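Local coordinates for transcriptional regulatory protein RcsB (Salmonella typhimurium, PDB 5O8Y), which probably serves as the DNA-binding response regulator of the Rcs signalling system, controlling transcription of numerous genes with or without RcsA, at residues V85-N90 and E104-K109. Numbering follows the deposited sequence.
Sequences VLTMNN and EGIVLK. With SO4 (sulfate ion), chain R.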
loop_
_atom_site.group_PDB
_atom_site.type_symbol
_atom_site.label_atom_id
_atom_site.label_comp_id
_atom_site.label_asym_id
_atom_site.label_seq_id
_atom_site.Cartn_x
_atom_site.Cartn_y
_atom_site.Cartn_z
ATOM N N VAL F 85 26.061 1.278 -14.038
ATOM C CA VAL F 85 25.439 1.334 -15.351
ATOM C C VAL F 85 26.256 2.284 -16.231
ATOM O O VAL F 85 26.378 3.471 -15.935
ATOM C CB VAL F 85 23.951 1.748 -15.279
ATOM C CG1 VAL F 85 23.374 1.975 -16.669
ATOM C CG2 VAL F 85 23.145 0.667 -14.573
ATOM N N LEU F 86 26.809 1.730 -17.307
ATOM C CA LEU F 86 27.608 2.464 -18.281
ATOM C C LEU F 86 26.797 2.573 -19.561
ATOM O O LEU F 86 26.634 1.580 -20.258
ATOM C CB LEU F 86 28.912 1.708 -18.544
ATOM C CG LEU F 86 29.893 2.304 -19.552
ATOM C CD1 LEU F 86 30.427 3.635 -19.043
ATOM C CD2 LEU F 86 31.025 1.322 -19.817
ATOM N N THR F 87 26.307 3.772 -19.880
ATOM C CA THR F 87 25.340 3.944 -20.971
ATOM C C THR F 87 25.572 5.187 -21.832
ATOM O O THR F 87 26.187 6.161 -21.394
ATOM C CB THR F 87 23.892 3.985 -20.424
ATOM O OG1 THR F 87 22.952 3.973 -21.515
ATOM C CG2 THR F 87 23.662 5.221 -19.554
ATOM N N MET F 88 25.060 5.123 -23.059
ATOM C CA MET F 88 24.977 6.280 -23.956
ATOM C C MET F 88 23.689 7.078 -23.755
ATOM O O MET F 88 23.603 8.210 -24.230
ATOM C CB MET F 88 25.045 5.847 -25.433
ATOM C CG MET F 88 26.391 6.057 -26.104
ATOM S SD MET F 88 26.260 5.804 -27.885
ATOM C CE MET F 88 25.721 4.091 -27.960
ATOM N N ASN F 89 22.687 6.492 -23.098
ATOM C CA ASN F 89 21.386 7.152 -22.944
ATOM C C ASN F 89 21.517 8.396 -22.066
ATOM O O ASN F 89 21.921 8.301 -20.909
ATOM C CB ASN F 89 20.353 6.195 -22.351
ATOM C CG ASN F 89 18.934 6.583 -22.694
ATOM O OD1 ASN F 89 18.534 7.752 -22.575
ATOM N ND2 ASN F 89 18.155 5.599 -23.124
ATOM N N ASN F 90 21.195 9.554 -22.637
ATOM C CA ASN F 90 21.290 10.838 -21.940
ATOM C C ASN F 90 19.918 11.396 -21.522
ATOM O O ASN F 90 19.830 12.532 -21.049
ATOM C CB ASN F 90 22.028 11.849 -22.830
ATOM C CG ASN F 90 23.501 11.510 -23.001
ATOM O OD1 ASN F 90 24.327 11.806 -22.132
ATOM N ND2 ASN F 90 23.840 10.906 -24.133
ATOM N N GLU F 104 25.329 1.378 -7.487
ATOM C CA GLU F 104 26.567 2.129 -7.209
ATOM C C GLU F 104 26.614 3.463 -7.955
ATOM O O GLU F 104 27.033 4.474 -7.384
ATOM C CB GLU F 104 27.815 1.275 -7.517
ATOM C CG GLU F 104 29.148 2.026 -7.630
ATOM C CD GLU F 104 29.485 2.883 -6.420
ATOM O OE1 GLU F 104 29.050 2.547 -5.297
ATOM O OE2 GLU F 104 30.192 3.902 -6.601
ATOM N N GLY F 105 26.190 3.468 -9.217
ATOM C CA GLY F 105 26.128 4.707 -9.986
ATOM C C GLY F 105 25.991 4.535 -11.484
ATOM O O GLY F 105 26.036 3.422 -11.998
ATOM N N ILE F 106 25.803 5.666 -12.161
ATOM C CA ILE F 106 25.785 5.741 -13.617
ATOM C C ILE F 106 27.068 6.422 -14.095
ATOM O O ILE F 106 27.506 7.405 -13.500
ATOM C CB ILE F 106 24.571 6.547 -14.134
ATOM C CG1 ILE F 106 23.270 5.856 -13.732
ATOM C CG2 ILE F 106 24.633 6.703 -15.654
ATOM C CD1 ILE F 106 22.032 6.682 -13.993
ATOM N N VAL F 107 27.654 5.883 -15.164
ATOM C CA VAL F 107 28.707 6.557 -15.930
ATOM C C VAL F 107 28.187 6.749 -17.351
ATOM O O VAL F 107 27.734 5.802 -17.979
ATOM C CB VAL F 107 30.011 5.732 -15.976
ATOM C CG1 VAL F 107 31.074 6.434 -16.824
ATOM C CG2 VAL F 107 30.535 5.477 -14.569
ATOM N N LEU F 108 28.239 7.974 -17.857
ATOM C CA LEU F 108 27.931 8.215 -19.265
ATOM C C LEU F 108 29.176 7.882 -20.075
ATOM O O LEU F 108 30.286 8.223 -19.668
ATOM C CB LEU F 108 27.508 9.658 -19.502
ATOM C CG LEU F 108 26.293 10.132 -18.706
ATOM C CD1 LEU F 108 26.042 11.612 -18.953
ATOM C CD2 LEU F 108 25.060 9.311 -19.053
ATOM N N LYS F 109 28.983 7.211 -21.205
ATOM C CA LYS F 109 30.095 6.705 -22.019
ATOM C C LYS F 109 31.033 7.793 -22.540
ATOM O O LYS F 109 32.241 7.568 -22.639
ATOM C CB LYS F 109 29.571 5.851 -23.175
ATOM C CG LYS F 109 29.140 4.477 -22.709
ATOM C CD LYS F 109 28.462 3.665 -23.789
ATOM C CE LYS F 109 28.378 2.208 -23.353
ATOM N NZ LYS F 109 27.560 1.364 -24.257
HETATM S S SO4 R . 23.665 1.811 -24.196
HETATM O O1 SO4 R . 25.105 1.768 -24.476
HETATM O O2 SO4 R . 22.986 0.850 -25.070
HETATM O O3 SO4 R . 23.379 1.501 -22.773
HETATM O O4 SO4 R . 23.180 3.170 -24.512
#
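The peptide joining Thr87 to Met88 carries the methylene chain of Lys109 over one face, with CG 3.6 Å from Thr87 O and CD 3.8 Å from Met88 N. On the other face Thr87 OG1 accepts from Asn89 N, an ST turn. At its edge Met88 N donates to the sulfate, whereas Lys109 N reaches Thr87 O from above the carbonyl plane, 40° out, on the side of the lysine chain. A second flat group, the Asn90 amide, meets Leu108 CD1 from beyond OD1 at 3.6 Å, while Leu108 CD2 stands off to one side of the amide plane, 4.0 Å from OD1; the hydrogen bond to OD1 comes from Gln110 NE2.

Lysine suits this place because its extended chain (chi2 173°) covers the peptide and still brings NZ to the sulfate, at a distance short enough to be doubtful, and to Asp10 and Asp56. Threonine gives the sulfate a hydroxyl, OG1 lying 2.8 Å from its O3. Leu57 and Ser58 complete a pocket consistent with that for the phosphoryl group on Asp56, the predicted phosphorylation site.

Behind the pocket the strands run parallel, Val107 N donating to Val85 O at 2.8 Å and Thr87 N to Val107 O at 3.1 Å. Branched Val85 and Ile106 fill the face under helix 92-99, Leu86 and Val107 that under helix 112-124, where chi2 of Leu86 (65°) turns CD1 to Val107 CG1 at 3.6 Å.

This is the last beta-alpha-beta unit of the CheY-like receiver sheet. Helix 132-139 packs on Leu108, and strand 52-55 flanks 82-87 opposite 105-108.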